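Local coordinates for protein oxidoreductase, putative (Neosartorya fumigata, PDB 6SKX) that acts as an NADPH-dependent reductive aminase, probably forming amines from carbonyl compounds and ammonia or amines by reducing the intermediate imine, at residues V202-L205 / G206-E210; G173-G176 / L177-G180; D138-K141 / A142-D146. One frame throughout, in Å; residues are numbered along the deposited sequence.

Overall arrangement
Along the chain the three contacts come in series: interaction 3 (138-146), interaction 2 (173-180), then interaction 1 (202-210). Each joins successive turns of a single helix, so none closes a long loop, and none nests in or crosses another. Interaction 3 lies on helix 137-147, which connects strands 130-135 and 152-155 in the Rossmann-type nucleotide-binding region. Interactions 2 and 1 lie on the consecutive helices 162-188 and 194-221 of the C-terminal helical region, and they meet where Leu177 packs on Leu205. Both also face the second subunit, where Met208 of interaction 1 packs on Met174 of the partner. Interaction 3 stands apart, its centre about 34 Å from that of interaction 2.

Interaction 1: V202-L205 / G206-E210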
ATOM      1  N   VAL A 202     -10.464   0.258  -1.940  1.00 47.42           N
ATOM      2  CA  VAL A 202      -9.830  -0.765  -2.812  1.00 49.55           C
ATOM      3  C   VAL A 202      -9.576  -0.168  -4.202  1.00 51.98           C
ATOM      4  O   VAL A 202      -8.430  -0.181  -4.642  1.00 53.21           O
ATOM      5  CB  VAL A 202     -10.660  -2.066  -2.782  1.00 53.70           C
ATOM      6  CG1 VAL A 202     -10.381  -3.015  -3.951  1.00 51.07           C
ATOM      7  CG2 VAL A 202     -10.442  -2.764  -1.443  1.00 53.93           C
ATOM      8  N   PRO A 203     -10.570   0.423  -4.917  1.00 57.08           N
ATOM      9  CA  PRO A 203     -10.318   1.066  -6.223  1.00 55.64           C
ATOM     10  C   PRO A 203      -9.247   2.178  -6.165  1.00 59.75           C
ATOM     11  O   PRO A 203      -8.437   2.260  -7.069  1.00 58.79           O
ATOM     12  CB  PRO A 203     -11.659   1.691  -6.639  1.00 53.80           C
ATOM     13  CG  PRO A 203     -12.705   0.946  -5.800  1.00 58.86           C
ATOM     14  CD  PRO A 203     -11.992   0.501  -4.527  1.00 56.61           C
ATOM     15  N   TRP A 204      -9.214   2.965  -5.088  1.00 50.78           N
ATOM     16  CA  TRP A 204      -8.218   4.060  -4.896  1.00 53.27           C
ATOM     17  C   TRP A 204      -6.803   3.468  -4.783  1.00 55.20           C
ATOM     18  O   TRP A 204      -5.889   3.956  -5.506  1.00 51.43           O
ATOM     19  CB  TRP A 204      -8.595   4.964  -3.718  1.00 45.86           C
ATOM     20  CG  TRP A 204      -7.597   6.050  -3.440  1.00 53.21           C
ATOM     21  CD1 TRP A 204      -6.842   6.189  -2.311  1.00 46.95           C
ATOM     22  CD2 TRP A 204      -7.263   7.174  -4.283  1.00 48.45           C
ATOM     23  NE1 TRP A 204      -6.048   7.295  -2.407  1.00 53.07           N
ATOM     24  CE2 TRP A 204      -6.283   7.920  -3.600  1.00 46.13           C
ATOM     25  CE3 TRP A 204      -7.657   7.599  -5.557  1.00 52.59           C
ATOM     26  CZ2 TRP A 204      -5.717   9.078  -4.127  1.00 47.10           C
ATOM     27  CZ3 TRP A 204      -7.081   8.738  -6.093  1.00 51.74           C
ATOM     28  CH2 TRP A 204      -6.135   9.476  -5.371  1.00 49.02           C
ATOM     29  N   LEU A 205      -6.605   2.416  -3.984  1.00 55.08           N
ATOM     30  CA  LEU A 205      -5.288   1.718  -3.904  1.00 53.65           C
ATOM     31  C   LEU A 205      -4.916   1.070  -5.253  1.00 48.67           C
ATOM     32  O   LEU A 205      -3.719   1.008  -5.564  1.00 56.98           O
ATOM     33  CB  LEU A 205      -5.323   0.669  -2.791  1.00 57.18           C
ATOM     34  CG  LEU A 205      -5.395   1.202  -1.362  1.00 58.63           C
ATOM     35  CD1 LEU A 205      -5.501   0.056  -0.366  1.00 61.32           C
ATOM     36  CD2 LEU A 205      -4.203   2.063  -1.037  1.00 59.60           C
ATOM     37  N   GLY A 206      -5.872   0.595  -6.043  1.00 54.38           N
ATOM     38  CA  GLY A 206      -5.578   0.083  -7.404  1.00 54.54           C
ATOM     39  C   GLY A 206      -5.063   1.198  -8.319  1.00 57.43           C
ATOM     40  O   GLY A 206      -4.074   0.983  -9.021  1.00 54.04           O
ATOM     41  N   ALA A 207      -5.709   2.370  -8.296  1.00 55.10           N
ATOM     42  CA  ALA A 207      -5.327   3.571  -9.062  1.00 50.61           C
ATOM     43  C   ALA A 207      -3.943   4.045  -8.612  1.00 54.04           C
ATOM     44  O   ALA A 207      -3.164   4.390  -9.460  1.00 51.55           O
ATOM     45  CB  ALA A 207      -6.363   4.652  -8.895  1.00 57.12           C
ATOM     46  N   MET A 208      -3.626   4.031  -7.319  1.00 55.43           N
ATOM     47  CA  MET A 208      -2.321   4.533  -6.823  1.00 55.78           C
ATOM     48  C   MET A 208      -1.217   3.474  -7.008  1.00 59.38           C
ATOM     49  O   MET A 208       0.003   3.863  -7.126  1.00 52.96           O
ATOM     50  CB  MET A 208      -2.445   4.964  -5.356  1.00 57.17           C
ATOM     51  CG  MET A 208      -3.273   6.224  -5.193  1.00 58.43           C
ATOM     52  SD  MET A 208      -2.633   7.674  -6.072  1.00 58.43           S
ATOM     53  CE  MET A 208      -3.741   7.768  -7.478  1.00 46.93           C
ATOM     54  N   THR A 209      -1.581   2.187  -7.041  1.00 52.85           N
ATOM     55  CA  THR A 209      -0.625   1.098  -7.391  1.00 60.53           C
ATOM     56  C   THR A 209      -0.191   1.321  -8.851  1.00 54.67           C
ATOM     57  O   THR A 209       1.012   1.292  -9.134  1.00 52.18           O
ATOM     58  CB  THR A 209      -1.215  -0.306  -7.154  1.00 56.92           C
ATOM     59  OG1 THR A 209      -1.402  -0.504  -5.754  1.00 49.55           O
ATOM     60  CG2 THR A 209      -0.313  -1.390  -7.692  1.00 53.20           C
ATOM     61  N   GLU A 210      -1.142   1.596  -9.744  1.00 55.34           N
ATOM     62  CA  GLU A 210      -0.836   1.949 -11.157  1.00 58.65           C
ATOM     63  C   GLU A 210       0.117   3.161 -11.193  1.00 61.94           C
ATOM     64  O   GLU A 210       1.100   3.096 -11.929  1.00 63.70           O
ATOM     65  CB  GLU A 210      -2.127   2.166 -11.930  1.00 68.75           C
ATOM     66  CG  GLU A 210      -1.897   2.267 -13.425  1.00 86.68           C
ATOM     67  CD  GLU A 210      -1.524   0.956 -14.098  1.00 82.74           C
ATOM     68  OE1 GLU A 210      -1.932  -0.099 -13.590  1.00 65.98           O
ATOM     69  OE2 GLU A 210      -0.837   1.011 -15.127  1.00 79.00           O
TER
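Met208 lies across one face of the Trp204 indole, one helical turn further along helix 194-221. This is a Met-aromatic contact: SD of Met208 is 4.3 Å from the centroid of the six-membered ring of Trp204, 27° off its normal. The methyl adds a CH-pi contact, Met208 CE standing 4.0 Å from the same centroid. Bends at chi2 (-59°) and chi3 (104°) fold the methionine back over the indole, so CG lies above the ring near CE2 while CE reaches CH2 and CZ3. A long, flexible thioether suits a place where a broad ring must be followed.

Hydrogen bonding supplies the second kind of contact. Leu205 O receives two bonds from Thr209, 2.9 Å from N and 2.8 Å from OG1, arriving from opposite faces of the carbonyl plane. Pro203 has no N-H for the turn before, where the helix is kinked; its carbonyl bonds Ala207 N in the ordinary way (3.0 Å).

Chemically, the buried Thr209 hydroxyl is satisfied within its own helix, and Trp204, Leu205 and Met208 offer the second subunit a mainly apolar surface. The indole N-H is the polar exception, giving a weak hydrogen bond to Leu170 O of that subunit.

Interaction 2: G173-G176 / L177-G180; sequences GMYG and LFSG
Met174 passes over one face of the Phe178 ring, the two side chains running at a slant to each other. Its CG makes the closest approach: a CH-pi contact 3.7 Å from the Phe178 centroid and 27° off the normal, displaced toward the CE2-CZ side of the ring, with CG only 3.4 Å from CE2. SD continues past that side and meets the ring obliquely, 4.5 Å from the Phe178 centroid, as a Met-aromatic contact. The methionine is extended through chi1 and chi2 and turns only at chi3 (84°), which carries CE over a face of the neighbouring Tyr175 ring. One unbranched chain therefore touches two aromatics.

The buried Ser179 is tied inward: with OG beside its own backbone N (chi1 -55°), it donates to Tyr175 O at 2.6 Å. Ser179 N reaches that oxygen from the opposite face of its plane, at 2.9 Å. The bare backbone at Gly173 lets Leu205 of the second subunit pack on it.

Helix 162-188 belongs to the C-terminal helical region. Tyr175 lies about 8 Å, side chain to side chain, from the NADP-binding Asn92, and its OH is hydrogen-bonded to Gln234 OE1 of the second subunit. Phe178 packs on Met215 in that subunit's helix 194-221, while Leu177 packs on Leu205 in helix 194-221 of its own chain.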
ATOM      1  N   GLY A 173       6.952  -3.850   1.277  1.00 52.77           N
ATOM      2  CA  GLY A 173       5.861  -3.275   0.467  1.00 49.25           C
ATOM      3  C   GLY A 173       4.490  -3.539   1.089  1.00 51.13           C
ATOM      4  O   GLY A 173       3.741  -2.588   1.328  1.00 50.95           O
ATOM      5  N   MET A 174       4.176  -4.811   1.333  1.00 53.21           N
ATOM      6  CA  MET A 174       2.945  -5.288   2.017  1.00 55.38           C
ATOM      7  C   MET A 174       2.722  -4.521   3.310  1.00 48.75           C
ATOM      8  O   MET A 174       1.582  -4.100   3.513  1.00 52.37           O
ATOM      9  CB  MET A 174       3.040  -6.783   2.347  1.00 56.60           C
ATOM     10  CG  MET A 174       1.811  -7.371   3.038  1.00 57.92           C
ATOM     11  SD  MET A 174       2.106  -9.124   3.490  1.00 58.79           S
ATOM     12  CE  MET A 174       2.956  -8.885   5.042  1.00 52.31           C
ATOM     13  N   TYR A 175       3.746  -4.342   4.151  1.00 47.18           N
ATOM     14  CA  TYR A 175       3.557  -3.703   5.491  1.00 50.31           C
ATOM     15  C   TYR A 175       3.249  -2.214   5.334  1.00 49.87           C
ATOM     16  O   TYR A 175       2.560  -1.646   6.211  1.00 51.34           O
ATOM     17  CB  TYR A 175       4.728  -3.979   6.446  1.00 55.71           C
ATOM     18  CG  TYR A 175       4.692  -5.374   7.039  1.00 60.22           C
ATOM     19  CD1 TYR A 175       3.673  -5.755   7.897  1.00 60.44           C
ATOM     20  CD2 TYR A 175       5.648  -6.332   6.716  1.00 65.86           C
ATOM     21  CE1 TYR A 175       3.606  -7.035   8.428  1.00 60.29           C
ATOM     22  CE2 TYR A 175       5.597  -7.623   7.227  1.00 63.78           C
ATOM     23  CZ  TYR A 175       4.565  -7.973   8.083  1.00 65.53           C
ATOM     24  OH  TYR A 175       4.491  -9.222   8.616  1.00 64.35           O
ATOM     25  N   GLY A 176       3.749  -1.566   4.277  1.00 53.21           N
ATOM     26  CA  GLY A 176       3.345  -0.181   3.950  1.00 50.19           C
ATOM     27  C   GLY A 176       1.856  -0.118   3.634  1.00 53.03           C
ATOM     28  O   GLY A 176       1.134   0.733   4.220  1.00 49.34           O
ATOM     29  N   LEU A 177       1.405  -1.007   2.743  1.00 45.03           N
ATOM     30  CA  LEU A 177      -0.017  -1.133   2.344  1.00 44.54           C
ATOM     31  C   LEU A 177      -0.877  -1.348   3.592  1.00 44.89           C
ATOM     32  O   LEU A 177      -1.936  -0.690   3.712  1.00 47.69           O
ATOM     33  CB  LEU A 177      -0.144  -2.285   1.350  1.00 46.39           C
ATOM     34  CG  LEU A 177      -1.560  -2.605   0.873  1.00 56.49           C
ATOM     35  CD1 LEU A 177      -2.080  -1.526  -0.042  1.00 61.67           C
ATOM     36  CD2 LEU A 177      -1.571  -3.925   0.130  1.00 64.79           C
ATOM     37  N   PHE A 178      -0.458  -2.229   4.505  1.00 49.90           N
ATOM     38  CA  PHE A 178      -1.250  -2.593   5.716  1.00 49.74           C
ATOM     39  C   PHE A 178      -1.282  -1.397   6.676  1.00 50.83           C
ATOM     40  O   PHE A 178      -2.362  -1.159   7.304  1.00 54.58           O
ATOM     41  CB  PHE A 178      -0.717  -3.863   6.400  1.00 53.68           C
ATOM     42  CG  PHE A 178      -0.962  -5.169   5.678  1.00 51.02           C
ATOM     43  CD1 PHE A 178      -1.805  -5.256   4.582  1.00 47.24           C
ATOM     44  CD2 PHE A 178      -0.344  -6.333   6.121  1.00 57.71           C
ATOM     45  CE1 PHE A 178      -2.003  -6.464   3.925  1.00 51.87           C
ATOM     46  CE2 PHE A 178      -0.544  -7.544   5.472  1.00 51.84           C
ATOM     47  CZ  PHE A 178      -1.371  -7.608   4.372  1.00 56.23           C
ATOM     48  N   SER A 179      -0.163  -0.672   6.781  1.00 46.71           N
ATOM     49  CA  SER A 179      -0.051   0.585   7.567  1.00 53.42           C
ATOM     50  C   SER A 179      -1.078   1.586   7.045  1.00 53.49           C
ATOM     51  O   SER A 179      -1.781   2.197   7.881  1.00 52.32           O
ATOM     52  CB  SER A 179       1.328   1.175   7.532  1.00 51.71           C
ATOM     53  OG  SER A 179       2.290   0.230   7.947  1.00 58.85           O
ATOM     54  N   GLY A 180      -1.170   1.717   5.716  1.00 56.43           N
ATOM     55  CA  GLY A 180      -2.153   2.583   5.040  1.00 52.85           C
ATOM     56  C   GLY A 180      -3.576   2.152   5.362  1.00 53.13           C
ATOM     57  O   GLY A 180      -4.403   3.009   5.730  1.00 46.24           O
TER

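Interaction 3: D138-K141 / A142-D146; sequences DAFK and AAEGD
Glu144 OE1 accepts a 2.8 Å hydrogen bond from a water that also donates to Lys141 O at 2.9 Å, bridging the carboxylate to a backbone carbonyl three residues earlier. The bridge lies on helix 137-147, the helix of a beta-alpha-beta unit with strands 130-135 and 152-155 in the Rossmann-type region. Glutamate suits this partly exposed place: its methylenes and carboxylate both lie against a ring, and OE1 also takes the water.

That ring is Phe140, one turn back. Glu144 CB sits over one of its faces, toward the rim, and the chain runs out with CG anti to the backbone N (chi1 -178°), bringing the carboxylate beside CZ and CE2. Carboxylate and ring planes are 50° apart. Phenylalanine is apt because it lies on the sheet side of the helix, stacking with Phe155 and meeting Tyr133, and both Phe140 and Glu144 touch Cys153.

Backbone bonding is irregular here. Ala142 N bonds Asp138 O well, at 3.1 Å, and Ala139 O weakly; Ala143 N bonds Ala139 O and Phe140 O only weakly. The small Ala139 touches Arg111 and Val113 of strand 111-118. Between the side chains of Glu144 and Phe140 the nearest atoms are Glu144 CD and Phe140 CZ, 3.3 Å apart.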
ATOM      1  N   ASP A 138      22.367 -25.711 -11.116  1.00 56.24           N
ATOM      2  CA  ASP A 138      22.196 -27.131 -11.541  1.00 55.75           C
ATOM      3  C   ASP A 138      21.060 -27.727 -10.700  1.00 52.30           C
ATOM      4  O   ASP A 138      20.179 -28.419 -11.290  1.00 49.05           O
ATOM      5  CB  ASP A 138      23.489 -27.957 -11.394  1.00 55.28           C
ATOM      6  CG  ASP A 138      24.599 -27.608 -12.384  1.00 64.57           C
ATOM      7  OD1 ASP A 138      24.353 -26.764 -13.271  1.00 61.86           O
ATOM      8  OD2 ASP A 138      25.709 -28.194 -12.274  1.00 72.03           O
ATOM      9  N   ALA A 139      21.079 -27.468  -9.383  1.00 44.92           N
ATOM     10  CA  ALA A 139      20.067 -27.945  -8.402  1.00 50.79           C
ATOM     11  C   ALA A 139      18.672 -27.403  -8.767  1.00 52.33           C
ATOM     12  O   ALA A 139      17.738 -28.201  -8.947  1.00 49.93           O
ATOM     13  CB  ALA A 139      20.447 -27.532  -7.006  1.00 47.53           C
ATOM     14  N   PHE A 140      18.545 -26.095  -8.953  1.00 48.09           N
ATOM     15  CA  PHE A 140      17.272 -25.490  -9.399  1.00 52.94           C
ATOM     16  C   PHE A 140      16.837 -26.158 -10.710  1.00 53.92           C
ATOM     17  O   PHE A 140      15.682 -26.552 -10.802  1.00 54.98           O
ATOM     18  CB  PHE A 140      17.359 -23.966  -9.531  1.00 47.25           C
ATOM     19  CG  PHE A 140      16.073 -23.422 -10.082  1.00 50.63           C
ATOM     20  CD1 PHE A 140      14.946 -23.346  -9.277  1.00 50.56           C
ATOM     21  CD2 PHE A 140      15.960 -23.096 -11.426  1.00 51.98           C
ATOM     22  CE1 PHE A 140      13.737 -22.896  -9.790  1.00 51.03           C
ATOM     23  CE2 PHE A 140      14.744 -22.668 -11.939  1.00 54.48           C
ATOM     24  CZ  PHE A 140      13.638 -22.573 -11.122  1.00 51.47           C
ATOM     25  N   LYS A 141      17.721 -26.293 -11.698  1.00 51.80           N
ATOM     26  CA  LYS A 141      17.327 -26.826 -13.034  1.00 51.62           C
ATOM     27  C   LYS A 141      16.740 -28.259 -12.905  1.00 47.99           C
ATOM     28  O   LYS A 141      15.750 -28.573 -13.585  1.00 48.21           O
ATOM     29  CB  LYS A 141      18.512 -26.778 -14.006  1.00 50.85           C
ATOM     30  CG  LYS A 141      18.129 -27.152 -15.428  1.00 68.25           C
ATOM     31  CD  LYS A 141      19.238 -27.090 -16.481  1.00 78.96           C
ATOM     32  CE  LYS A 141      18.694 -26.726 -17.850  1.00 81.33           C
ATOM     33  NZ  LYS A 141      19.142 -27.676 -18.891  1.00 91.00           N
ATOM     34  N   ALA A 142      17.307 -29.121 -12.062  1.00 46.45           N
ATOM     35  CA  ALA A 142      16.885 -30.535 -11.894  1.00 49.23           C
ATOM     36  C   ALA A 142      15.606 -30.647 -11.044  1.00 44.11           C
ATOM     37  O   ALA A 142      14.861 -31.632 -11.215  1.00 49.06           O
ATOM     38  CB  ALA A 142      18.020 -31.342 -11.304  1.00 47.72           C
ATOM     39  N   ALA A 143      15.341 -29.670 -10.179  1.00 47.26           N
ATOM     40  CA  ALA A 143      14.221 -29.674  -9.201  1.00 50.52           C
ATOM     41  C   ALA A 143      12.972 -28.954  -9.745  1.00 49.24           C
ATOM     42  O   ALA A 143      11.884 -29.104  -9.127  1.00 51.36           O
ATOM     43  CB  ALA A 143      14.678 -29.041  -7.906  1.00 48.58           C
ATOM     44  N   GLU A 144      13.111 -28.165 -10.809  1.00 48.94           N
ATOM     45  CA  GLU A 144      12.092 -27.148 -11.201  1.00 52.16           C
ATOM     46  C   GLU A 144      10.781 -27.858 -11.583  1.00 50.52           C
ATOM     47  O   GLU A 144       9.709 -27.355 -11.234  1.00 51.22           O
ATOM     48  CB  GLU A 144      12.632 -26.274 -12.337  1.00 54.26           C
ATOM     49  CG  GLU A 144      11.669 -25.176 -12.752  1.00 60.25           C
ATOM     50  CD  GLU A 144      12.229 -24.142 -13.724  1.00 68.29           C
ATOM     51  OE1 GLU A 144      13.254 -24.422 -14.390  1.00 71.49           O
ATOM     52  OE2 GLU A 144      11.634 -23.054 -13.807  1.00 65.64           O
ATOM     53  N   GLY A 145      10.873 -28.999 -12.263  1.00 48.63           N
ATOM     54  CA  GLY A 145       9.726 -29.817 -12.692  1.00 55.30           C
ATOM     55  C   GLY A 145       8.863 -30.218 -11.512  1.00 49.67           C
ATOM     56  O   GLY A 145       7.597 -30.208 -11.649  1.00 62.05           O
ATOM     57  N   ASP A 146       9.511 -30.485 -10.377  1.00 47.79           N
ATOM     58  CA  ASP A 146       8.830 -30.818  -9.093  1.00 46.17           C
ATOM     59  C   ASP A 146       8.331 -29.512  -8.435  1.00 47.88           C
ATOM     60  O   ASP A 146       7.162 -29.438  -8.033  1.00 46.84           O
ATOM     61  CB  ASP A 146       9.761 -31.612  -8.169  1.00 46.30           C
ATOM     62  CG  ASP A 146      10.348 -32.885  -8.757  1.00 50.46           C
ATOM     63  OD1 ASP A 146       9.633 -33.589  -9.516  1.00 46.70           O
ATOM     64  OD2 ASP A 146      11.523 -33.173  -8.447  1.00 52.75           O
TER
HETATM   65  O   HOH W   1      14.681 -26.598 -15.367  1.00 53.81           O